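Local coordinates for protein GP37 (Pseudomonas phage phikz, PDB 5FT0) that inhibits the RNA degradosome of the bacterial host, probably by blocking the action of its RNase E, at residues P196-Y201 and V209-E214; P132-D137 and L224-I229; D156-F161 and N169-K174. All blocks are in the same frame, centred on the assembly; numbering follows the deposited sequence.

Contact 1: P196-Y201 and V209-E214; sequences PAVEMY and VYFSFE. With ARG (arginine), chain C.
A197 and S212 bond to each other through both backbone groups, S212 N giving to A197 O at 2.8 Å in the carbonyl plane and A197 N giving to S212 O at 3.0 Å. E199 and Y210 repeat the arrangement: Y210 N to E199 O is nearly straight (174°, 2.8 Å). The non-hydrogen-bonded pair V198–F211 lies between them, and selenomethionine M200 with V209 forms the next such pair beyond E199–Y210. V209, F211 and F213 turn their backbone groups the other way, to I229, I227 and F225 of strand 220-232, and M200 pairs with G151, which places the two strands inside a larger sheet.

The hydroxyls are also engaged. Y201 OH donates to E199 OE1 (2.6 Å), reaching the carboxylate on its anti side but tilted out of the carboxylate plane. Y210 OH bonds E208, and S212 OG meets both T226 OG1 and V136 N. The Y201 and Y210 rings cross at about a right angle, with CD2 of Y201 3.7 Å from CD1 of Y210. On the other face of the sheet, V198 keeps CG1 anti to its backbone N (chi1 -173°) and brings it to 3.8 Å from F211 CE2. E214 OE1 accepts from NH1 of the bound arginine, a bond whose modelled length is doubtfully short. This is an antiparallel beta hairpin, and its second strand carries E214 into the arginine pocket completed by F190, D192 and A194.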
ATOM      1  N   PRO A 196      -9.663  32.808   5.338  1.00 42.12           N
ATOM      2  CA  PRO A 196      -9.286  31.537   4.714  1.00 39.70           C
ATOM      3  C   PRO A 196      -8.487  31.768   3.442  1.00 40.38           C
ATOM      4  O   PRO A 196      -8.629  32.789   2.765  1.00 45.89           O
ATOM      5  CB  PRO A 196     -10.635  30.873   4.414  1.00 38.46           C
ATOM      6  CG  PRO A 196     -11.586  32.010   4.293  1.00 43.67           C
ATOM      7  CD  PRO A 196     -11.116  33.039   5.285  1.00 37.58           C
ATOM      8  N   ALA A 197      -7.629  30.804   3.129  1.00 39.92           N
ATOM      9  CA  ALA A 197      -6.805  30.849   1.931  1.00 35.13           C
ATOM     10  C   ALA A 197      -7.382  29.906   0.885  1.00 33.75           C
ATOM     11  O   ALA A 197      -7.684  28.746   1.184  1.00 34.89           O
ATOM     12  CB  ALA A 197      -5.357  30.473   2.246  1.00 32.56           C
ATOM     13  N   VAL A 198      -7.549  30.413  -0.333  1.00 35.95           N
ATOM     14  CA  VAL A 198      -7.991  29.616  -1.470  1.00 36.41           C
ATOM     15  C   VAL A 198      -6.978  29.817  -2.586  1.00 36.88           C
ATOM     16  O   VAL A 198      -6.730  30.953  -3.004  1.00 37.25           O
ATOM     17  CB  VAL A 198      -9.401  30.002  -1.945  1.00 35.61           C
ATOM     18  CG1 VAL A 198      -9.876  29.035  -3.023  1.00 36.74           C
ATOM     19  CG2 VAL A 198     -10.374  30.032  -0.773  1.00 33.37           C
ATOM     20  N   GLU A 199      -6.388  28.725  -3.063  1.00 40.32           N
ATOM     21  CA  GLU A 199      -5.385  28.802  -4.114  1.00 35.58           C
ATOM     22  C   GLU A 199      -5.624  27.692  -5.123  1.00 39.18           C
ATOM     23  O   GLU A 199      -5.700  26.516  -4.756  1.00 37.12           O
ATOM     24  CB  GLU A 199      -3.971  28.717  -3.530  1.00 32.15           C
ATOM     25  CG  GLU A 199      -3.469  30.065  -3.022  1.00 47.54           C
ATOM     26  CD  GLU A 199      -2.264  29.949  -2.110  1.00 57.43           C
ATOM     27  OE1 GLU A 199      -1.488  28.981  -2.261  1.00 53.56           O
ATOM     28  OE2 GLU A 199      -2.097  30.827  -1.236  1.00 60.67           O
HETATM   29  N   MSE A 200      -5.761  28.076  -6.388  1.00 41.09           N
HETATM   30  CA  MSE A 200      -5.978  27.124  -7.467  1.00 35.90           C
HETATM   31  C   MSE A 200      -4.714  26.982  -8.303  1.00 40.73           C
HETATM   32  O   MSE A 200      -4.073  27.971  -8.652  1.00 35.96           O
HETATM   33  CB  MSE A 200      -7.152  27.559  -8.342  1.00 41.25           C
HETATM   34  CG  MSE A 200      -7.294  26.760  -9.631  1.00 52.85           C
HETATM   35 SE   MSE A 200      -9.018  27.012 -10.516  1.00 93.38          SE
HETATM   36  CE  MSE A 200      -8.917  28.921 -10.864  1.00 55.08           C
ATOM     37  N   TYR A 201      -4.350  25.739  -8.609  1.00 36.30           N
ATOM     38  CA  TYR A 201      -3.164  25.447  -9.398  1.00 34.39           C
ATOM     39  C   TYR A 201      -3.566  24.613 -10.599  1.00 38.98           C
ATOM     40  O   TYR A 201      -4.294  23.623 -10.456  1.00 34.21           O
ATOM     41  CB  TYR A 201      -2.110  24.714  -8.566  1.00 33.22           C
ATOM     42  CG  TYR A 201      -1.610  25.527  -7.396  1.00 36.99           C
ATOM     43  CD1 TYR A 201      -0.547  26.408  -7.545  1.00 34.74           C
ATOM     44  CD2 TYR A 201      -2.208  25.422  -6.149  1.00 27.24           C
ATOM     45  CE1 TYR A 201      -0.087  27.158  -6.480  1.00 37.78           C
ATOM     46  CE2 TYR A 201      -1.754  26.170  -5.076  1.00 40.97           C
ATOM     47  CZ  TYR A 201      -0.695  27.036  -5.248  1.00 33.93           C
ATOM     48  OH  TYR A 201      -0.238  27.783  -4.189  1.00 43.24           O
ATOM     49  N   VAL A 209      -7.322  22.616  -6.289  1.00 30.97           N
ATOM     50  CA  VAL A 209      -7.749  23.782  -5.527  1.00 35.57           C
ATOM     51  C   VAL A 209      -7.552  23.470  -4.049  1.00 32.37           C
ATOM     52  O   VAL A 209      -8.050  22.453  -3.549  1.00 32.33           O
ATOM     53  CB  VAL A 209      -9.208  24.161  -5.827  1.00 37.77           C
ATOM     54  CG1 VAL A 209      -9.585  25.427  -5.080  1.00 35.45           C
ATOM     55  CG2 VAL A 209      -9.413  24.344  -7.323  1.00 36.50           C
ATOM     56  N   TYR A 210      -6.826  24.338  -3.356  1.00 29.28           N
ATOM     57  CA  TYR A 210      -6.522  24.163  -1.943  1.00 29.95           C
ATOM     58  C   TYR A 210      -7.314  25.169  -1.124  1.00 29.17           C
ATOM     59  O   TYR A 210      -7.270  26.373  -1.397  1.00 34.15           O
ATOM     60  CB  TYR A 210      -5.023  24.334  -1.682  1.00 29.46           C
ATOM     61  CG  TYR A 210      -4.168  23.237  -2.276  1.00 33.23           C
ATOM     62  CD1 TYR A 210      -3.886  23.208  -3.637  1.00 33.62           C
ATOM     63  CD2 TYR A 210      -3.632  22.238  -1.474  1.00 28.77           C
ATOM     64  CE1 TYR A 210      -3.106  22.207  -4.185  1.00 31.48           C
ATOM     65  CE2 TYR A 210      -2.847  21.234  -2.012  1.00 31.51           C
ATOM     66  CZ  TYR A 210      -2.588  21.224  -3.370  1.00 32.43           C
ATOM     67  OH  TYR A 210      -1.808  20.229  -3.914  1.00 33.07           O
ATOM     68  N   PHE A 211      -8.035  24.673  -0.123  1.00 26.49           N
ATOM     69  CA  PHE A 211      -8.762  25.503   0.831  1.00 28.98           C
ATOM     70  C   PHE A 211      -8.089  25.342   2.188  1.00 24.51           C
ATOM     71  O   PHE A 211      -8.220  24.293   2.828  1.00 28.85           O
ATOM     72  CB  PHE A 211     -10.237  25.106   0.904  1.00 25.36           C
ATOM     73  CG  PHE A 211     -10.933  25.082  -0.430  1.00 31.42           C
ATOM     74  CD1 PHE A 211     -10.899  23.951  -1.229  1.00 31.70           C
ATOM     75  CD2 PHE A 211     -11.633  26.190  -0.879  1.00 37.73           C
ATOM     76  CE1 PHE A 211     -11.542  23.929  -2.450  1.00 36.29           C
ATOM     77  CE2 PHE A 211     -12.277  26.172  -2.100  1.00 32.01           C
ATOM     78  CZ  PHE A 211     -12.232  25.041  -2.887  1.00 37.36           C
ATOM     79  N   SER A 212      -7.374  26.373   2.626  1.00 22.48           N
ATOM     80  CA  SER A 212      -6.629  26.324   3.874  1.00 29.33           C
ATOM     81  C   SER A 212      -7.282  27.212   4.926  1.00 30.96           C
ATOM     82  O   SER A 212      -7.937  28.208   4.607  1.00 32.99           O
ATOM     83  CB  SER A 212      -5.174  26.743   3.661  1.00 26.08           C
ATOM     84  OG  SER A 212      -4.493  25.776   2.886  1.00 29.07           O
ATOM     85  N   PHE A 213      -7.094  26.837   6.189  1.00 24.93           N
ATOM     86  CA  PHE A 213      -7.747  27.507   7.301  1.00 25.07           C
ATOM     87  C   PHE A 213      -6.785  27.604   8.474  1.00 27.50           C
ATOM     88  O   PHE A 213      -5.929  26.737   8.670  1.00 28.85           O
ATOM     89  CB  PHE A 213      -9.020  26.768   7.736  1.00 25.78           C
ATOM     90  CG  PHE A 213      -9.975  26.497   6.609  1.00 28.08           C
ATOM     91  CD1 PHE A 213     -10.894  27.457   6.216  1.00 32.82           C
ATOM     92  CD2 PHE A 213      -9.956  25.285   5.944  1.00 25.85           C
ATOM     93  CE1 PHE A 213     -11.771  27.213   5.181  1.00 28.06           C
ATOM     94  CE2 PHE A 213     -10.834  25.033   4.907  1.00 26.66           C
ATOM     95  CZ  PHE A 213     -11.742  25.998   4.524  1.00 29.86           C
ATOM     96  N   GLU A 214      -6.939  28.673   9.252  1.00 30.45           N
ATOM     97  CA  GLU A 214      -6.166  28.898  10.464  1.00 33.33           C
ATOM     98  C   GLU A 214      -7.141  29.105  11.611  1.00 29.16           C
ATOM     99  O   GLU A 214      -8.045  29.940  11.512  1.00 29.15           O
ATOM    100  CB  GLU A 214      -5.246  30.115  10.327  1.00 26.51           C
ATOM    101  CG  GLU A 214      -4.302  30.056   9.143  1.00 38.91           C
ATOM    102  CD  GLU A 214      -3.647  31.395   8.860  1.00 48.50           C
ATOM    103  OE1 GLU A 214      -2.631  31.710   9.509  1.00 44.85           O
ATOM    104  OE2 GLU A 214      -4.153  32.139   7.992  1.00 51.84           O
TER
HETATM  105  N   ARG C1257      -4.547  33.524  11.903  1.00 56.08           N
HETATM  106  CA  ARG C1257      -4.011  34.553  12.784  1.00 53.59           C
HETATM  107  C   ARG C1257      -4.620  35.914  12.458  1.00 57.25           C
HETATM  108  O   ARG C1257      -4.933  36.211  11.305  1.00 58.85           O
HETATM  109  CB  ARG C1257      -2.489  34.604  12.666  1.00 67.62           C
HETATM  110  CG  ARG C1257      -2.008  34.811  11.242  1.00 64.68           C
HETATM  111  CD  ARG C1257      -0.511  34.625  11.117  1.00 65.16           C
HETATM  112  NE  ARG C1257      -0.056  34.945   9.767  1.00 85.45           N
HETATM  113  CZ  ARG C1257      -0.068  34.088   8.750  1.00 79.34           C
HETATM  114  NH1 ARG C1257      -0.509  32.850   8.929  1.00 77.53           N
HETATM  115  NH2 ARG C1257       0.363  34.469   7.556  1.00 76.37           N
HETATM  116  OXT ARG C1257      -4.821  36.747  13.340  1.00 63.46           O

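Contact 2: P132-D137 and L224-I229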
ATOM      1  N   PRO A 132      -5.223  17.686   7.554  1.00 28.26           N
ATOM      2  CA  PRO A 132      -5.128  18.364   8.851  1.00 26.24           C
ATOM      3  C   PRO A 132      -3.688  18.716   9.188  1.00 25.00           C
ATOM      4  O   PRO A 132      -2.759  17.962   8.893  1.00 27.10           O
ATOM      5  CB  PRO A 132      -5.698  17.334   9.832  1.00 24.37           C
ATOM      6  CG  PRO A 132      -5.443  16.024   9.175  1.00 29.59           C
ATOM      7  CD  PRO A 132      -5.589  16.265   7.697  1.00 28.17           C
ATOM      8  N   GLY A 133      -3.513  19.878   9.810  1.00 24.10           N
ATOM      9  CA  GLY A 133      -2.201  20.351  10.198  1.00 26.63           C
ATOM     10  C   GLY A 133      -1.375  20.948   9.081  1.00 32.71           C
ATOM     11  O   GLY A 133      -0.212  21.302   9.316  1.00 35.52           O
ATOM     12  N   VAL A 134      -1.929  21.077   7.880  1.00 28.60           N
ATOM     13  CA  VAL A 134      -1.213  21.598   6.724  1.00 28.15           C
ATOM     14  C   VAL A 134      -1.905  22.871   6.260  1.00 28.48           C
ATOM     15  O   VAL A 134      -3.138  22.961   6.277  1.00 25.84           O
ATOM     16  CB  VAL A 134      -1.149  20.558   5.586  1.00 30.66           C
ATOM     17  CG1 VAL A 134      -0.468  21.139   4.351  1.00 31.85           C
ATOM     18  CG2 VAL A 134      -0.430  19.303   6.055  1.00 31.71           C
ATOM     19  N   HIS A 135      -1.107  23.859   5.858  1.00 27.46           N
ATOM     20  CA  HIS A 135      -1.595  25.082   5.239  1.00 26.05           C
ATOM     21  C   HIS A 135      -0.917  25.245   3.885  1.00 30.73           C
ATOM     22  O   HIS A 135       0.263  24.916   3.732  1.00 33.36           O
ATOM     23  CB  HIS A 135      -1.318  26.296   6.128  1.00 27.55           C
ATOM     24  CG  HIS A 135      -2.079  27.524   5.734  1.00 35.24           C
ATOM     25  ND1 HIS A 135      -1.769  28.268   4.617  1.00 34.69           N
ATOM     26  CD2 HIS A 135      -3.129  28.146   6.322  1.00 31.05           C
ATOM     27  CE1 HIS A 135      -2.602  29.289   4.527  1.00 33.51           C
ATOM     28  NE2 HIS A 135      -3.436  29.238   5.550  1.00 33.88           N
ATOM     29  N   VAL A 136      -1.669  25.746   2.900  1.00 30.83           N
ATOM     30  CA  VAL A 136      -1.157  25.790   1.530  1.00 38.31           C
ATOM     31  C   VAL A 136       0.033  26.737   1.414  1.00 39.29           C
ATOM     32  O   VAL A 136       0.908  26.542   0.561  1.00 39.00           O
ATOM     33  CB  VAL A 136      -2.284  26.171   0.545  1.00 34.29           C
ATOM     34  CG1 VAL A 136      -2.743  27.603   0.771  1.00 32.50           C
ATOM     35  CG2 VAL A 136      -1.827  25.970  -0.896  1.00 30.83           C
ATOM     36  N   ASP A 137       0.107  27.756   2.277  1.00 34.94           N
ATOM     37  CA  ASP A 137       1.219  28.699   2.222  1.00 40.34           C
ATOM     38  C   ASP A 137       2.561  28.035   2.499  1.00 45.23           C
ATOM     39  O   ASP A 137       3.602  28.613   2.171  1.00 50.11           O
ATOM     40  CB  ASP A 137       1.000  29.845   3.213  1.00 42.01           C
ATOM     41  CG  ASP A 137      -0.151  30.750   2.815  1.00 49.13           C
ATOM     42  OD1 ASP A 137      -0.536  30.736   1.626  1.00 54.12           O
ATOM     43  OD2 ASP A 137      -0.665  31.482   3.687  1.00 52.69           O
ATOM     44  N   LEU A 224      -4.239  24.316  12.012  1.00 23.09           N
ATOM     45  CA  LEU A 224      -4.187  24.391  10.559  1.00 24.71           C
ATOM     46  C   LEU A 224      -4.973  23.235   9.959  1.00 27.31           C
ATOM     47  O   LEU A 224      -4.949  22.121  10.487  1.00 27.62           O
ATOM     48  CB  LEU A 224      -2.740  24.348  10.050  1.00 25.77           C
ATOM     49  CG  LEU A 224      -1.774  25.412  10.580  1.00 34.05           C
ATOM     50  CD1 LEU A 224      -0.381  25.189  10.011  1.00 29.29           C
ATOM     51  CD2 LEU A 224      -2.273  26.810  10.254  1.00 30.12           C
ATOM     52  N   PHE A 225      -5.658  23.503   8.850  1.00 24.19           N
ATOM     53  CA  PHE A 225      -6.397  22.472   8.138  1.00 29.52           C
ATOM     54  C   PHE A 225      -6.521  22.880   6.678  1.00 25.76           C
ATOM     55  O   PHE A 225      -6.830  24.035   6.374  1.00 24.88           O
ATOM     56  CB  PHE A 225      -7.790  22.249   8.745  1.00 23.56           C
ATOM     57  CG  PHE A 225      -8.398  20.914   8.397  1.00 24.96           C
ATOM     58  CD1 PHE A 225      -8.939  20.682   7.142  1.00 25.99           C
ATOM     59  CD2 PHE A 225      -8.433  19.894   9.332  1.00 29.12           C
ATOM     60  CE1 PHE A 225      -9.495  19.454   6.827  1.00 25.12           C
ATOM     61  CE2 PHE A 225      -8.992  18.665   9.024  1.00 24.42           C
ATOM     62  CZ  PHE A 225      -9.521  18.446   7.771  1.00 27.08           C
ATOM     63  N   THR A 226      -6.275  21.928   5.783  1.00 23.86           N
ATOM     64  CA  THR A 226      -6.401  22.153   4.351  1.00 25.05           C
ATOM     65  C   THR A 226      -7.277  21.066   3.744  1.00 28.95           C
ATOM     66  O   THR A 226      -7.192  19.897   4.134  1.00 26.69           O
ATOM     67  CB  THR A 226      -5.023  22.171   3.658  1.00 29.06           C
ATOM     68  OG1 THR A 226      -4.266  23.299   4.120  1.00 27.78           O
ATOM     69  CG2 THR A 226      -5.172  22.264   2.146  1.00 24.56           C
ATOM     70  N   ILE A 227      -8.135  21.464   2.811  1.00 26.14           N
ATOM     71  CA  ILE A 227      -8.893  20.540   1.980  1.00 29.71           C
ATOM     72  C   ILE A 227      -8.433  20.730   0.543  1.00 30.06           C
ATOM     73  O   ILE A 227      -8.437  21.856   0.032  1.00 30.00           O
ATOM     74  CB  ILE A 227     -10.410  20.770   2.100  1.00 28.31           C
ATOM     75  CG1 ILE A 227     -10.865  20.587   3.548  1.00 28.53           C
ATOM     76  CG2 ILE A 227     -11.162  19.829   1.176  1.00 27.76           C
ATOM     77  CD1 ILE A 227     -12.350  20.769   3.741  1.00 33.25           C
ATOM     78  N   LYS A 228      -8.025  19.641  -0.099  1.00 28.06           N
ATOM     79  CA  LYS A 228      -7.601  19.665  -1.491  1.00 27.44           C
ATOM     80  C   LYS A 228      -8.648  18.968  -2.343  1.00 30.68           C
ATOM     81  O   LYS A 228      -9.101  17.870  -2.003  1.00 31.67           O
ATOM     82  CB  LYS A 228      -6.243  18.987  -1.681  1.00 29.24           C
ATOM     83  CG  LYS A 228      -5.773  18.991  -3.135  1.00 32.74           C
ATOM     84  CD  LYS A 228      -4.414  18.329  -3.308  1.00 38.37           C
ATOM     85  CE  LYS A 228      -4.506  16.823  -3.211  1.00 42.07           C
ATOM     86  NZ  LYS A 228      -3.186  16.178  -3.457  1.00 48.50           N
ATOM     87  N   ILE A 229      -9.034  19.609  -3.442  1.00 29.10           N
ATOM     88  CA  ILE A 229      -9.961  19.041  -4.410  1.00 26.03           C
ATOM     89  C   ILE A 229      -9.259  19.000  -5.759  1.00 33.05           C
ATOM     90  O   ILE A 229      -8.627  19.983  -6.167  1.00 32.93           O
ATOM     91  CB  ILE A 229     -11.268  19.850  -4.486  1.00 33.03           C
ATOM     92  CG1 ILE A 229     -11.908  19.934  -3.099  1.00 28.05           C
ATOM     93  CG2 ILE A 229     -12.234  19.210  -5.474  1.00 34.63           C
ATOM     94  CD1 ILE A 229     -13.138  20.798  -3.049  1.00 34.00           C
TER
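T226 holds OG1 beside its backbone N (chi1 -65°), from where it donates to V134 O, while F225 swings CG anti to its own N (chi1 -159°) and slides its ring under P132. The T226–V134 bond is modelled very short, at 2.5 Å, so its exact length deserves caution; the same hydroxyl also meets S212. P132 lies over one face of the F225 ring: its CA makes an off-centre CH-pi contact 4.1 Å from the centroid, its N sits above the ring toward the rim, and its CB is 3.6 Å from CE2 of F225.

Past this last pairing of strand 122-132 with strand 220-232, the chain turns through G133, whose phi is positive. G133 N donates to L224 O at 2.7 Å, from well above the carbonyl plane. L224 then packs along the loop, with CB 4.0 Å from V134 N and CD1 4.1 Å from H135 CB. Within the loop, D137 N donates almost straight (168°) to H135 ND1, lying in the imidazole plane and fixing the ring's rotation; H135 also touches S212 and E214, near the bound arginine.

One backbone bond and one threonine hydroxyl thus satisfy polar groups where regular strand pairing ends. Because ND1 of H135 is occupied as an acceptor, a neutral imidazole would probably carry its proton on NE2.

Contact 3: D156-F161 and N169-K174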
ATOM      1  N   ASP A 156     -17.843  31.627  -3.613  1.00 74.37           N
ATOM      2  CA  ASP A 156     -19.243  32.026  -3.732  1.00 72.80           C
ATOM      3  C   ASP A 156     -19.922  31.348  -4.913  1.00 68.36           C
ATOM      4  O   ASP A 156     -21.133  31.105  -4.878  1.00 71.22           O
ATOM      5  CB  ASP A 156     -19.349  33.545  -3.881  1.00 75.03           C
ATOM      6  CG  ASP A 156     -18.893  34.288  -2.646  1.00 81.23           C
ATOM      7  OD1 ASP A 156     -19.027  33.738  -1.533  1.00 86.14           O
ATOM      8  OD2 ASP A 156     -18.400  35.427  -2.791  1.00 80.66           O
ATOM      9  N   ASN A 157     -19.160  31.027  -5.955  1.00 71.03           N
ATOM     10  CA  ASN A 157     -19.712  30.609  -7.237  1.00 64.81           C
ATOM     11  C   ASN A 157     -19.860  29.089  -7.255  1.00 61.91           C
ATOM     12  O   ASN A 157     -18.867  28.360  -7.158  1.00 61.91           O
ATOM     13  CB  ASN A 157     -18.804  31.107  -8.366  1.00 58.85           C
ATOM     14  CG  ASN A 157     -19.245  30.646  -9.748  1.00 68.66           C
ATOM     15  OD1 ASN A 157     -19.917  29.632  -9.907  1.00 70.12           O
ATOM     16  ND2 ASN A 157     -18.866  31.414 -10.763  1.00 68.84           N
ATOM     17  N   LEU A 158     -21.101  28.616  -7.404  1.00 53.23           N
ATOM     18  CA  LEU A 158     -21.349  27.178  -7.478  1.00 54.88           C
ATOM     19  C   LEU A 158     -20.875  26.589  -8.802  1.00 60.34           C
ATOM     20  O   LEU A 158     -20.439  25.432  -8.842  1.00 60.72           O
ATOM     21  CB  LEU A 158     -22.838  26.886  -7.275  1.00 48.54           C
ATOM     22  CG  LEU A 158     -23.358  25.510  -7.703  1.00 55.88           C
ATOM     23  CD1 LEU A 158     -22.882  24.430  -6.752  1.00 54.01           C
ATOM     24  CD2 LEU A 158     -24.872  25.494  -7.811  1.00 52.34           C
ATOM     25  N   GLU A 159     -20.942  27.364  -9.891  1.00 58.22           N
ATOM     26  CA  GLU A 159     -20.530  26.844 -11.192  1.00 61.71           C
ATOM     27  C   GLU A 159     -19.058  26.461 -11.204  1.00 54.64           C
ATOM     28  O   GLU A 159     -18.659  25.559 -11.948  1.00 58.18           O
ATOM     29  CB  GLU A 159     -20.822  27.871 -12.290  1.00 53.33           C
ATOM     30  N   GLU A 160     -18.234  27.128 -10.393  1.00 53.33           N
ATOM     31  CA  GLU A 160     -16.840  26.712 -10.283  1.00 53.82           C
ATOM     32  C   GLU A 160     -16.711  25.384  -9.548  1.00 56.30           C
ATOM     33  O   GLU A 160     -15.801  24.602  -9.843  1.00 54.33           O
ATOM     34  CB  GLU A 160     -16.011  27.796  -9.594  1.00 53.80           C
ATOM     35  CG  GLU A 160     -15.975  29.114 -10.351  1.00 56.49           C
ATOM     36  CD  GLU A 160     -14.824  30.002  -9.923  1.00 60.63           C
ATOM     37  OE1 GLU A 160     -13.665  29.544  -9.993  1.00 63.95           O
ATOM     38  OE2 GLU A 160     -15.074  31.157  -9.525  1.00 75.16           O
ATOM     39  N   PHE A 161     -17.611  25.107  -8.599  1.00 48.89           N
ATOM     40  CA  PHE A 161     -17.661  23.772  -8.013  1.00 50.59           C
ATOM     41  C   PHE A 161     -18.248  22.760  -8.988  1.00 51.94           C
ATOM     42  O   PHE A 161     -17.931  21.569  -8.906  1.00 48.70           O
ATOM     43  CB  PHE A 161     -18.460  23.792  -6.710  1.00 47.30           C
ATOM     44  CG  PHE A 161     -17.676  24.288  -5.527  1.00 49.65           C
ATOM     45  CD1 PHE A 161     -16.919  23.410  -4.767  1.00 39.22           C
ATOM     46  CD2 PHE A 161     -17.690  25.628  -5.178  1.00 48.72           C
ATOM     47  CE1 PHE A 161     -16.194  23.861  -3.682  1.00 41.90           C
ATOM     48  CE2 PHE A 161     -16.965  26.084  -4.092  1.00 45.27           C
ATOM     49  CZ  PHE A 161     -16.217  25.200  -3.343  1.00 42.21           C
ATOM     50  N   ASN A 169     -22.103  16.430  -7.625  1.00 56.27           N
ATOM     51  CA  ASN A 169     -21.481  16.611  -6.323  1.00 50.64           C
ATOM     52  C   ASN A 169     -21.250  18.073  -5.970  1.00 42.61           C
ATOM     53  O   ASN A 169     -20.808  18.357  -4.852  1.00 45.30           O
ATOM     54  CB  ASN A 169     -20.140  15.867  -6.279  1.00 46.93           C
ATOM     55  CG  ASN A 169     -20.221  14.479  -6.878  1.00 50.51           C
ATOM     56  OD1 ASN A 169     -20.643  13.527  -6.222  1.00 53.10           O
ATOM     57  ND2 ASN A 169     -19.809  14.357  -8.138  1.00 47.90           N
ATOM     58  N   ALA A 170     -21.547  19.000  -6.882  1.00 42.04           N
ATOM     59  CA  ALA A 170     -21.068  20.373  -6.739  1.00 43.43           C
ATOM     60  C   ALA A 170     -21.599  21.036  -5.474  1.00 49.98           C
ATOM     61  O   ALA A 170     -20.845  21.700  -4.752  1.00 47.39           O
ATOM     62  CB  ALA A 170     -21.452  21.192  -7.971  1.00 50.22           C
ATOM     63  N   ASN A 171     -22.891  20.874  -5.186  1.00 45.89           N
ATOM     64  CA  ASN A 171     -23.466  21.569  -4.039  1.00 50.91           C
ATOM     65  C   ASN A 171     -23.055  20.922  -2.721  1.00 46.96           C
ATOM     66  O   ASN A 171     -22.818  21.625  -1.732  1.00 47.68           O
ATOM     67  CB  ASN A 171     -24.988  21.626  -4.159  1.00 49.98           C
ATOM     68  CG  ASN A 171     -25.621  22.513  -3.101  1.00 56.15           C
ATOM     69  OD1 ASN A 171     -26.279  22.030  -2.180  1.00 57.41           O
ATOM     70  ND2 ASN A 171     -25.409  23.819  -3.220  1.00 47.89           N
ATOM     71  N   ASN A 172     -22.972  19.589  -2.681  1.00 44.83           N
ATOM     72  CA  ASN A 172     -22.489  18.920  -1.478  1.00 44.29           C
ATOM     73  C   ASN A 172     -21.051  19.316  -1.170  1.00 42.53           C
ATOM     74  O   ASN A 172     -20.690  19.521  -0.004  1.00 37.86           O
ATOM     75  CB  ASN A 172     -22.594  17.403  -1.635  1.00 40.86           C
ATOM     76  CG  ASN A 172     -24.026  16.909  -1.604  1.00 47.22           C
ATOM     77  OD1 ASN A 172     -24.880  17.486  -0.933  1.00 51.01           O
ATOM     78  ND2 ASN A 172     -24.294  15.829  -2.330  1.00 51.85           N
ATOM     79  N   VAL A 173     -20.217  19.433  -2.206  1.00 39.22           N
ATOM     80  CA  VAL A 173     -18.819  19.803  -2.006  1.00 39.00           C
ATOM     81  C   VAL A 173     -18.707  21.263  -1.586  1.00 41.54           C
ATOM     82  O   VAL A 173     -17.919  21.608  -0.696  1.00 36.32           O
ATOM     83  CB  VAL A 173     -18.010  19.508  -3.283  1.00 37.92           C
ATOM     84  CG1 VAL A 173     -16.624  20.110  -3.187  1.00 35.06           C
ATOM     85  CG2 VAL A 173     -17.919  18.008  -3.513  1.00 36.24           C
ATOM     86  N   LYS A 174     -19.497  22.140  -2.208  1.00 41.20           N
ATOM     87  CA  LYS A 174     -19.521  23.543  -1.804  1.00 40.21           C
ATOM     88  C   LYS A 174     -19.943  23.690  -0.346  1.00 38.83           C
ATOM     89  O   LYS A 174     -19.394  24.521   0.387  1.00 39.25           O
ATOM     90  CB  LYS A 174     -20.458  24.326  -2.725  1.00 46.34           C
ATOM     91  CG  LYS A 174     -20.644  25.794  -2.367  1.00 43.99           C
ATOM     92  CD  LYS A 174     -21.346  26.530  -3.502  1.00 55.05           C
ATOM     93  CE  LYS A 174     -22.429  27.472  -2.993  1.00 56.34           C
ATOM     94  NZ  LYS A 174     -21.878  28.653  -2.275  1.00 63.81           N
TER
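This is apolar packing within helix 158-187, whose first turn lies against a later one, far from the middle of the chain. F161 and A170, nine residues apart, have CA atoms separated by 5.0 Å, a distance a straight helix could not allow. The backbone must double back between them; just after A170, the N atoms of N171 and N172 lack bonds to the turn before.

F161 is the centre of the contact. K174 CA sits over the middle of its ring, a CH-pi contact 3.9 Å from the centroid and only 12° from the ring normal, while V173 CG1 approaches near the ring plane, 3.7 Å from CD1 of F161. The small side chain of A170 lets the two turns come close, its CB lying 3.7 Å from F161 O. N157 occupies the N-cap of the helix: its OD1 accepts from E160 N (3.1 Å), the donor standing well above the amide's carbonyl plane. This capping bond lies at the start of the helix, ahead of the fold-back.

L158, with CG anti to its backbone N (chi1 163°), directs CD1 onto A170 CB at 3.7 Å. The aliphatic part of K174 runs from the F161 ring past L158, its CD 4.0 Å from CA of L158; bends at chi3 and chi4 then carry NZ toward D156, where it stays 3.7 Å from D156 O. F153 meets the F161 ring edge-to-face. Beyond the packed side chains, N169 receives a hydrogen bond on OD1 from ND2 of N100, one of the residues of the potassium site, and gives its own ND2 to V165 O, which makes N169 a second-shell residue of that site.

From the N terminus, contact 2 opens first, at 132-137, where strand 122-132 runs out. Contact 3 comes next and is complete in itself, its segments only a few helical residues apart, and contact 1 follows as the hairpin 196-201 with 209-214. Only at 224-229 does the chain return to close the long loop of contact 2, so contacts 3 and 1 follow one another in series within it and nothing crosses. Contacts 1 and 2 belong to one antiparallel sheet, where strands 206-217 and 220-232 are neighbours. Helix 158-187 packs on that sheet: F161 of contact 3 meets F211 of contact 1, and V173 meets I229 of contact 2.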